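Local coordinates for protein pyruvate kinase (Pseudomonas aeruginosa, PDB 6QXL) that probably catalyses the last step of glycolysis, passing the phosphoryl group of phosphoenolpyruvate to ADP to give pyruvate and ATP, at residues A171-A184 and D201-G214. Residues are numbered along the deposited sequence; the frame is centred on the assembly and turned at random.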
ATOM      1  N   ALA A 171      32.886 -28.474 -10.953  1.00 89.46           N
ATOM      2  CA  ALA A 171      32.270 -27.335 -11.675  1.00 98.01           C
ATOM      3  C   ALA A 171      33.034 -27.050 -12.983  1.00103.45           C
ATOM      4  O   ALA A 171      32.432 -26.895 -14.059  1.00117.97           O
ATOM      5  CB  ALA A 171      32.232 -26.127 -10.827  1.00 98.32           C
ATOM      6  N   LEU A 172      34.357 -27.012 -12.878  1.00101.45           N
ATOM      7  CA  LEU A 172      35.220 -26.815 -14.052  1.00102.66           C
ATOM      8  C   LEU A 172      35.885 -28.116 -14.456  1.00 95.17           C
ATOM      9  O   LEU A 172      36.633 -28.721 -13.700  1.00 76.93           O
ATOM     10  CB  LEU A 172      36.251 -25.714 -13.810  1.00102.55           C
ATOM     11  CG  LEU A 172      35.557 -24.306 -14.014  1.00104.04           C
ATOM     12  CD1 LEU A 172      34.320 -23.955 -13.171  1.00102.67           C
ATOM     13  CD2 LEU A 172      36.518 -23.167 -13.938  1.00112.23           C
ATOM     14  N   THR A 173      35.662 -28.476 -15.711  1.00 89.80           N
ATOM     15  CA  THR A 173      36.365 -29.594 -16.335  1.00 83.75           C
ATOM     16  C   THR A 173      37.617 -29.083 -17.027  1.00 82.22           C
ATOM     17  O   THR A 173      37.878 -27.864 -17.068  1.00 94.03           O
ATOM     18  CB  THR A 173      35.461 -30.284 -17.365  1.00 85.05           C
ATOM     19  OG1 THR A 173      35.161 -29.400 -18.465  1.00 80.32           O
ATOM     20  CG2 THR A 173      34.136 -30.710 -16.688  1.00 87.33           C
ATOM     21  N   ASP A 174      38.416 -30.007 -17.551  1.00 74.49           N
ATOM     22  CA  ASP A 174      39.613 -29.602 -18.300  1.00 69.57           C
ATOM     23  C   ASP A 174      39.242 -28.932 -19.608  1.00 69.19           C
ATOM     24  O   ASP A 174      39.859 -27.948 -20.001  1.00 70.85           O
ATOM     25  CB  ASP A 174      40.547 -30.790 -18.517  1.00 71.40           C
ATOM     26  CG  ASP A 174      41.168 -31.298 -17.203  1.00 80.61           C
ATOM     27  OD1 ASP A 174      41.226 -30.565 -16.187  1.00 77.98           O
ATOM     28  OD2 ASP A 174      41.607 -32.456 -17.180  1.00 85.41           O
ATOM     29  N   LYS A 175      38.203 -29.441 -20.261  1.00 72.92           N
ATOM     30  CA  LYS A 175      37.661 -28.769 -21.439  1.00 68.87           C
ATOM     31  C   LYS A 175      37.328 -27.302 -21.117  1.00 70.75           C
ATOM     32  O   LYS A 175      37.699 -26.406 -21.873  1.00 67.03           O
ATOM     33  CB  LYS A 175      36.436 -29.492 -21.963  1.00 62.45           C
ATOM     34  CG  LYS A 175      35.859 -28.852 -23.217  1.00 60.69           C
ATOM     35  CD  LYS A 175      34.592 -29.599 -23.654  1.00 61.01           C
ATOM     36  CE  LYS A 175      34.198 -29.183 -25.078  1.00 65.13           C
ATOM     37  NZ  LYS A 175      34.123 -27.707 -25.231  1.00 65.96           N
ATOM     38  N   ASP A 176      36.653 -27.073 -19.996  1.00 70.06           N
ATOM     39  CA  ASP A 176      36.241 -25.721 -19.641  1.00 73.56           C
ATOM     40  C   ASP A 176      37.430 -24.787 -19.419  1.00 72.11           C
ATOM     41  O   ASP A 176      37.406 -23.639 -19.868  1.00 72.96           O
ATOM     42  CB  ASP A 176      35.352 -25.750 -18.381  1.00 71.90           C
ATOM     43  CG  ASP A 176      34.008 -26.442 -18.626  1.00 76.48           C
ATOM     44  OD1 ASP A 176      33.548 -26.574 -19.842  1.00 68.34           O
ATOM     45  OD2 ASP A 176      33.446 -26.857 -17.550  1.00 84.30           O
ATOM     46  N   LYS A 177      38.471 -25.293 -18.770  1.00 62.56           N
ATOM     47  CA  LYS A 177      39.690 -24.507 -18.581  1.00 55.70           C
ATOM     48  C   LYS A 177      40.290 -24.093 -19.914  1.00 52.82           C
ATOM     49  O   LYS A 177      40.715 -22.954 -20.073  1.00 52.14           O
ATOM     50  CB  LYS A 177      40.694 -25.288 -17.728  1.00 57.79           C
ATOM     51  CG  LYS A 177      40.216 -25.372 -16.269  1.00 62.74           C
ATOM     52  CD  LYS A 177      40.980 -26.423 -15.464  1.00 65.86           C
ATOM     53  CE  LYS A 177      40.595 -26.324 -14.004  1.00 68.12           C
ATOM     54  NZ  LYS A 177      41.311 -27.297 -13.154  1.00 71.07           N
ATOM     55  N   ALA A 178      40.282 -25.007 -20.880  1.00 50.37           N
ATOM     56  CA  ALA A 178      40.737 -24.685 -22.236  1.00 52.45           C
ATOM     57  C   ALA A 178      39.835 -23.667 -22.903  1.00 55.01           C
ATOM     58  O   ALA A 178      40.325 -22.746 -23.553  1.00 61.97           O
ATOM     59  CB  ALA A 178      40.824 -25.950 -23.086  1.00 52.16           C
ATOM     60  N   ASP A 179      38.527 -23.830 -22.733  1.00 63.52           N
ATOM     61  CA  ASP A 179      37.558 -22.908 -23.330  1.00 65.36           C
ATOM     62  C   ASP A 179      37.612 -21.522 -22.679  1.00 61.43           C
ATOM     63  O   ASP A 179      37.368 -20.526 -23.354  1.00 57.51           O
ATOM     64  CB  ASP A 179      36.149 -23.478 -23.255  1.00 72.15           C
ATOM     65  CG  ASP A 179      35.961 -24.749 -24.096  1.00 80.31           C
ATOM     66  OD1 ASP A 179      36.598 -24.845 -25.174  1.00 85.87           O
ATOM     67  OD2 ASP A 179      35.132 -25.617 -23.678  1.00 90.70           O
ATOM     68  N   ILE A 180      37.942 -21.453 -21.393  1.00 56.84           N
ATOM     69  CA  ILE A 180      38.130 -20.160 -20.745  1.00 60.79           C
ATOM     70  C   ILE A 180      39.254 -19.386 -21.443  1.00 62.86           C
ATOM     71  O   ILE A 180      39.120 -18.193 -21.730  1.00 55.41           O
ATOM     72  CB  ILE A 180      38.390 -20.298 -19.231  1.00 61.05           C
ATOM     73  CG1 ILE A 180      37.069 -20.644 -18.523  1.00 60.57           C
ATOM     74  CG2 ILE A 180      38.906 -19.003 -18.654  1.00 64.98           C
ATOM     75  CD1 ILE A 180      37.178 -21.001 -17.049  1.00 61.08           C
ATOM     76  N   LYS A 181      40.346 -20.079 -21.727  1.00 68.41           N
ATOM     77  CA  LYS A 181      41.473 -19.481 -22.462  1.00 63.40           C
ATOM     78  C   LYS A 181      41.041 -19.070 -23.861  1.00 58.90           C
ATOM     79  O   LYS A 181      41.375 -17.989 -24.329  1.00 61.71           O
ATOM     80  CB  LYS A 181      42.668 -20.420 -22.520  1.00 61.11           C
ATOM     81  CG  LYS A 181      43.305 -20.579 -21.136  1.00 68.63           C
ATOM     82  CD  LYS A 181      44.359 -21.657 -21.047  1.00 75.97           C
ATOM     83  CE  LYS A 181      44.686 -21.917 -19.585  1.00 81.35           C
ATOM     84  NZ  LYS A 181      46.069 -22.416 -19.312  1.00 84.41           N
ATOM     85  N   LEU A 182      40.280 -19.923 -24.509  1.00 53.99           N
ATOM     86  CA  LEU A 182      39.763 -19.596 -25.828  1.00 58.19           C
ATOM     87  C   LEU A 182      38.886 -18.347 -25.778  1.00 60.88           C
ATOM     88  O   LEU A 182      38.969 -17.500 -26.658  1.00 62.48           O
ATOM     89  CB  LEU A 182      38.989 -20.780 -26.405  1.00 55.54           C
ATOM     90  CG  LEU A 182      38.286 -20.528 -27.724  1.00 56.16           C
ATOM     91  CD1 LEU A 182      39.242 -20.024 -28.791  1.00 53.98           C
ATOM     92  CD2 LEU A 182      37.572 -21.752 -28.225  1.00 58.37           C
ATOM     93  N   ALA A 183      38.054 -18.236 -24.748  1.00 57.61           N
ATOM     94  CA  ALA A 183      37.173 -17.085 -24.605  1.00 56.08           C
ATOM     95  C   ALA A 183      37.975 -15.805 -24.417  1.00 53.67           C
ATOM     96  O   ALA A 183      37.714 -14.795 -25.091  1.00 48.84           O
ATOM     97  CB  ALA A 183      36.208 -17.285 -23.449  1.00 55.07           C
ATOM     98  N   ALA A 184      38.960 -15.859 -23.525  1.00 52.81           N
ATOM     99  CA  ALA A 184      39.863 -14.725 -23.327  1.00 52.23           C
ATOM    100  C   ALA A 184      40.566 -14.328 -24.627  1.00 58.13           C
ATOM    101  O   ALA A 184      40.642 -13.145 -24.963  1.00 59.93           O
ATOM    102  CB  ALA A 184      40.881 -15.038 -22.235  1.00 53.18           C
ATOM    103  N   ASP A 201      32.405 -21.802  -6.983  1.00 58.79           N
ATOM    104  CA  ASP A 201      32.495 -22.247  -8.378  1.00 53.74           C
ATOM    105  C   ASP A 201      32.662 -21.051  -9.315  1.00 53.11           C
ATOM    106  O   ASP A 201      33.452 -21.104 -10.277  1.00 54.28           O
ATOM    107  CB  ASP A 201      31.302 -23.080  -8.782  1.00 52.36           C
ATOM    108  CG  ASP A 201      31.128 -24.344  -7.923  1.00 52.02           C
ATOM    109  OD1 ASP A 201      32.162 -24.807  -7.363  1.00 49.98           O
ATOM    110  OD2 ASP A 201      30.029 -24.902  -7.824  1.00 46.81           O
ATOM    111  N   MET A 202      31.957 -19.957  -9.017  1.00 51.14           N
ATOM    112  CA  MET A 202      32.066 -18.755  -9.824  1.00 49.77           C
ATOM    113  C   MET A 202      33.366 -17.994  -9.573  1.00 51.12           C
ATOM    114  O   MET A 202      33.920 -17.404 -10.503  1.00 44.15           O
ATOM    115  CB  MET A 202      30.878 -17.810  -9.572  1.00 49.57           C
ATOM    116  CG  MET A 202      29.514 -18.318 -10.025  1.00 51.24           C
ATOM    117  SD  MET A 202      29.412 -18.907 -11.713  1.00 47.54           S
ATOM    118  CE  MET A 202      29.700 -17.367 -12.596  1.00 46.05           C
ATOM    119  N   GLU A 203      33.831 -17.985  -8.323  1.00 56.89           N
ATOM    120  CA  GLU A 203      35.106 -17.330  -8.004  1.00 58.03           C
ATOM    121  C   GLU A 203      36.273 -18.043  -8.690  1.00 58.52           C
ATOM    122  O   GLU A 203      37.173 -17.390  -9.221  1.00 67.28           O
ATOM    123  CB  GLU A 203      35.326 -17.277  -6.505  1.00 60.55           C
ATOM    124  CG  GLU A 203      34.509 -16.201  -5.821  1.00 66.76           C
ATOM    125  CD  GLU A 203      34.152 -16.541  -4.371  1.00 71.31           C
ATOM    126  OE1 GLU A 203      34.591 -17.569  -3.816  1.00 66.13           O
ATOM    127  OE2 GLU A 203      33.388 -15.762  -3.757  1.00 74.37           O
ATOM    128  N   TYR A 204      36.232 -19.376  -8.694  1.00 60.25           N
ATOM    129  CA  TYR A 204      37.230 -20.160  -9.396  1.00 60.11           C
ATOM    130  C   TYR A 204      37.255 -19.808 -10.888  1.00 51.99           C
ATOM    131  O   TYR A 204      38.310 -19.571 -11.475  1.00 55.45           O
ATOM    132  CB  TYR A 204      36.976 -21.660  -9.192  1.00 63.96           C
ATOM    133  CG  TYR A 204      38.051 -22.587  -9.738  1.00 76.28           C
ATOM    134  CD1 TYR A 204      39.379 -22.154  -9.948  1.00 84.52           C
ATOM    135  CD2 TYR A 204      37.768 -23.932  -9.973  1.00 79.96           C
ATOM    136  CE1 TYR A 204      40.344 -23.013 -10.425  1.00 83.79           C
ATOM    137  CE2 TYR A 204      38.744 -24.804 -10.440  1.00 76.45           C
ATOM    138  CZ  TYR A 204      40.018 -24.328 -10.693  1.00 80.40           C
ATOM    139  OH  TYR A 204      41.007 -25.165 -11.108  1.00 87.19           O
ATOM    140  N   ALA A 205      36.078 -19.752 -11.497  1.00 50.07           N
ATOM    141  CA  ALA A 205      35.994 -19.414 -12.916  1.00 52.55           C
ATOM    142  C   ALA A 205      36.521 -18.006 -13.186  1.00 52.04           C
ATOM    143  O   ALA A 205      37.178 -17.776 -14.202  1.00 50.69           O
ATOM    144  CB  ALA A 205      34.587 -19.569 -13.414  1.00 53.11           C
ATOM    145  N   ARG A 206      36.262 -17.086 -12.257  1.00 56.01           N
ATOM    146  CA  ARG A 206      36.740 -15.713 -12.397  1.00 53.89           C
ATOM    147  C   ARG A 206      38.264 -15.644 -12.316  1.00 53.90           C
ATOM    148  O   ARG A 206      38.895 -14.912 -13.080  1.00 53.11           O
ATOM    149  CB  ARG A 206      36.117 -14.810 -11.330  1.00 56.47           C
ATOM    150  CG  ARG A 206      36.178 -13.321 -11.693  1.00 54.36           C
ATOM    151  CD  ARG A 206      35.515 -12.464 -10.637  1.00 51.90           C
ATOM    152  NE  ARG A 206      34.045 -12.505 -10.660  1.00 51.74           N
ATOM    153  CZ  ARG A 206      33.265 -11.862 -11.543  1.00 56.74           C
ATOM    154  NH1 ARG A 206      33.793 -11.147 -12.530  1.00 56.66           N
ATOM    155  NH2 ARG A 206      31.951 -11.938 -11.457  1.00 59.90           N
ATOM    156  N   ARG A 207      38.840 -16.422 -11.398  1.00 54.07           N
ATOM    157  CA  ARG A 207      40.290 -16.525 -11.266  1.00 56.66           C
ATOM    158  C   ARG A 207      40.907 -16.955 -12.586  1.00 54.59           C
ATOM    159  O   ARG A 207      41.754 -16.253 -13.137  1.00 57.54           O
ATOM    160  CB  ARG A 207      40.622 -17.534 -10.166  1.00 61.59           C
ATOM    161  CG  ARG A 207      41.958 -17.405  -9.491  1.00 72.47           C
ATOM    162  CD  ARG A 207      41.927 -17.835  -8.010  1.00 82.01           C
ATOM    163  NE  ARG A 207      41.154 -19.045  -7.673  1.00 87.59           N
ATOM    164  CZ  ARG A 207      40.106 -19.098  -6.823  1.00 89.65           C
ATOM    165  NH1 ARG A 207      39.673 -18.035  -6.134  1.00 88.40           N
ATOM    166  NH2 ARG A 207      39.538 -20.261  -6.529  1.00 88.11           N
ATOM    167  N   LEU A 208      40.430 -18.075 -13.124  1.00 58.50           N
ATOM    168  CA  LEU A 208      40.958 -18.613 -14.376  1.00 61.62           C
ATOM    169  C   LEU A 208      40.809 -17.629 -15.524  1.00 61.08           C
ATOM    170  O   LEU A 208      41.686 -17.527 -16.382  1.00 66.44           O
ATOM    171  CB  LEU A 208      40.306 -19.938 -14.715  1.00 64.14           C
ATOM    172  CG  LEU A 208      40.500 -21.054 -13.661  1.00 64.67           C
ATOM    173  CD1 LEU A 208      39.674 -22.277 -14.025  1.00 63.77           C
ATOM    174  CD2 LEU A 208      41.991 -21.393 -13.514  1.00 66.60           C
ATOM    175  N   LEU A 209      39.700 -16.900 -15.549  1.00 64.10           N
ATOM    176  CA  LEU A 209      39.474 -15.961 -16.636  1.00 62.46           C
ATOM    177  C   LEU A 209      40.440 -14.777 -16.545  1.00 64.36           C
ATOM    178  O   LEU A 209      40.988 -14.343 -17.569  1.00 53.07           O
ATOM    179  CB  LEU A 209      38.024 -15.499 -16.676  1.00 56.26           C
ATOM    180  CG  LEU A 209      37.710 -14.585 -17.882  1.00 59.09           C
ATOM    181  CD1 LEU A 209      37.627 -15.412 -19.163  1.00 61.75           C
ATOM    182  CD2 LEU A 209      36.453 -13.742 -17.696  1.00 63.35           C
ATOM    183  N   THR A 210      40.619 -14.234 -15.351  1.00 73.79           N
ATOM    184  CA  THR A 210      41.568 -13.124 -15.179  1.00 78.77           C
ATOM    185  C   THR A 210      43.004 -13.590 -15.437  1.00 74.42           C
ATOM    186  O   THR A 210      43.745 -12.923 -16.158  1.00 73.90           O
ATOM    187  CB  THR A 210      41.468 -12.466 -13.799  1.00 78.49           C
ATOM    188  OG1 THR A 210      41.427 -13.450 -12.802  1.00 84.02           O
ATOM    189  CG2 THR A 210      40.145 -11.650 -13.701  1.00 70.90           C
ATOM    190  N   GLU A 211      43.370 -14.748 -14.895  1.00 63.75           N
ATOM    191  CA  GLU A 211      44.683 -15.377 -15.190  1.00 62.87           C
ATOM    192  C   GLU A 211      44.956 -15.482 -16.690  1.00 57.36           C
ATOM    193  O   GLU A 211      46.062 -15.274 -17.118  1.00 63.48           O
ATOM    194  CB  GLU A 211      44.819 -16.753 -14.523  1.00 65.30           C
ATOM    195  CG  GLU A 211      45.132 -16.668 -13.010  1.00 72.58           C
ATOM    196  CD  GLU A 211      45.105 -18.013 -12.273  1.00 83.19           C
ATOM    197  OE1 GLU A 211      44.859 -18.030 -11.043  1.00 88.11           O
ATOM    198  OE2 GLU A 211      45.234 -19.066 -12.925  1.00 95.36           O
ATOM    199  N   ALA A 212      43.937 -15.753 -17.491  1.00 55.50           N
ATOM    200  CA  ALA A 212      44.103 -15.787 -18.947  1.00 55.59           C
ATOM    201  C   ALA A 212      43.970 -14.424 -19.603  1.00 60.42           C
ATOM    202  O   ALA A 212      43.966 -14.335 -20.825  1.00 61.82           O
ATOM    203  CB  ALA A 212      43.110 -16.755 -19.572  1.00 58.20           C
ATOM    204  N   GLY A 213      43.897 -13.350 -18.809  1.00 70.98           N
ATOM    205  CA  GLY A 213      43.759 -12.003 -19.342  1.00 68.96           C
ATOM    206  C   GLY A 213      42.412 -11.659 -19.943  1.00 68.76           C
ATOM    207  O   GLY A 213      42.321 -10.746 -20.760  1.00 66.26           O
ATOM    208  N   GLY A 214      41.357 -12.374 -19.534  1.00 67.06           N
ATOM    209  CA  GLY A 214      40.013 -12.144 -20.060  1.00 64.79           C
ATOM    210  C   GLY A 214      39.305 -11.015 -19.320  1.00 62.57           C
ATOM    211  O   GLY A 214      39.374 -10.914 -18.096  1.00 56.07           O
TER
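Leu172 and Leu208 meet tip to tip, CD2 of Leu172 lying 3.3 Å from CD1 of Leu208, where two neighbouring outer helices of the TIM barrel come together. Helices 174-185 and 199-211 precede and follow strand 190-193 in the chain and lie side by side on its outer side, so the chain makes an alpha-beta-alpha unit of the barrel wall; the axes of the two helical segments approach to 9.1 Å and cross at -48°. Leu208 CD1 also lies over one face of the Tyr204 ring, displaced toward its rim, while Leu172 CD2 approaches the ring obliquely, 4.2 Å from Tyr204 CD2. Farther along, Ile180 packs against Leu208 and Leu209, its side chain crossing that of Leu208 at about a right angle with CD1 4.0 Å from Leu208 CB. Its CG2, anti to the backbone N, rests 3.7 Å from Leu209 CA. One turn on, Ala184 CB sits 3.5 Å from Ala212 O and also touches Gly214 CA.

Lys177 runs out extended beyond CG, crosses the tyrosine side chain at about a right angle and donates from NZ to Tyr204 OH at 3.0 Å. At the start of the contact, Ala171 CB packs against the carboxylate of Asp201, whose OD2 accepts from Arg197 N.

On the barrel side, Ala183 and Ala205 both touch strand 190-193. A capping box begins helix 174-185: Thr173 OG1 accepts from Asp176 N, and Thr173 N donates weakly to Asp176 OD2; Asp176 OD1 in turn accepts from Gly71 N. Helix 199-211 ends in a Schellman motif, Gly213 taking positive phi as its C-prime residue and Gly214 N donating back to Leu209 O at 2.8 Å.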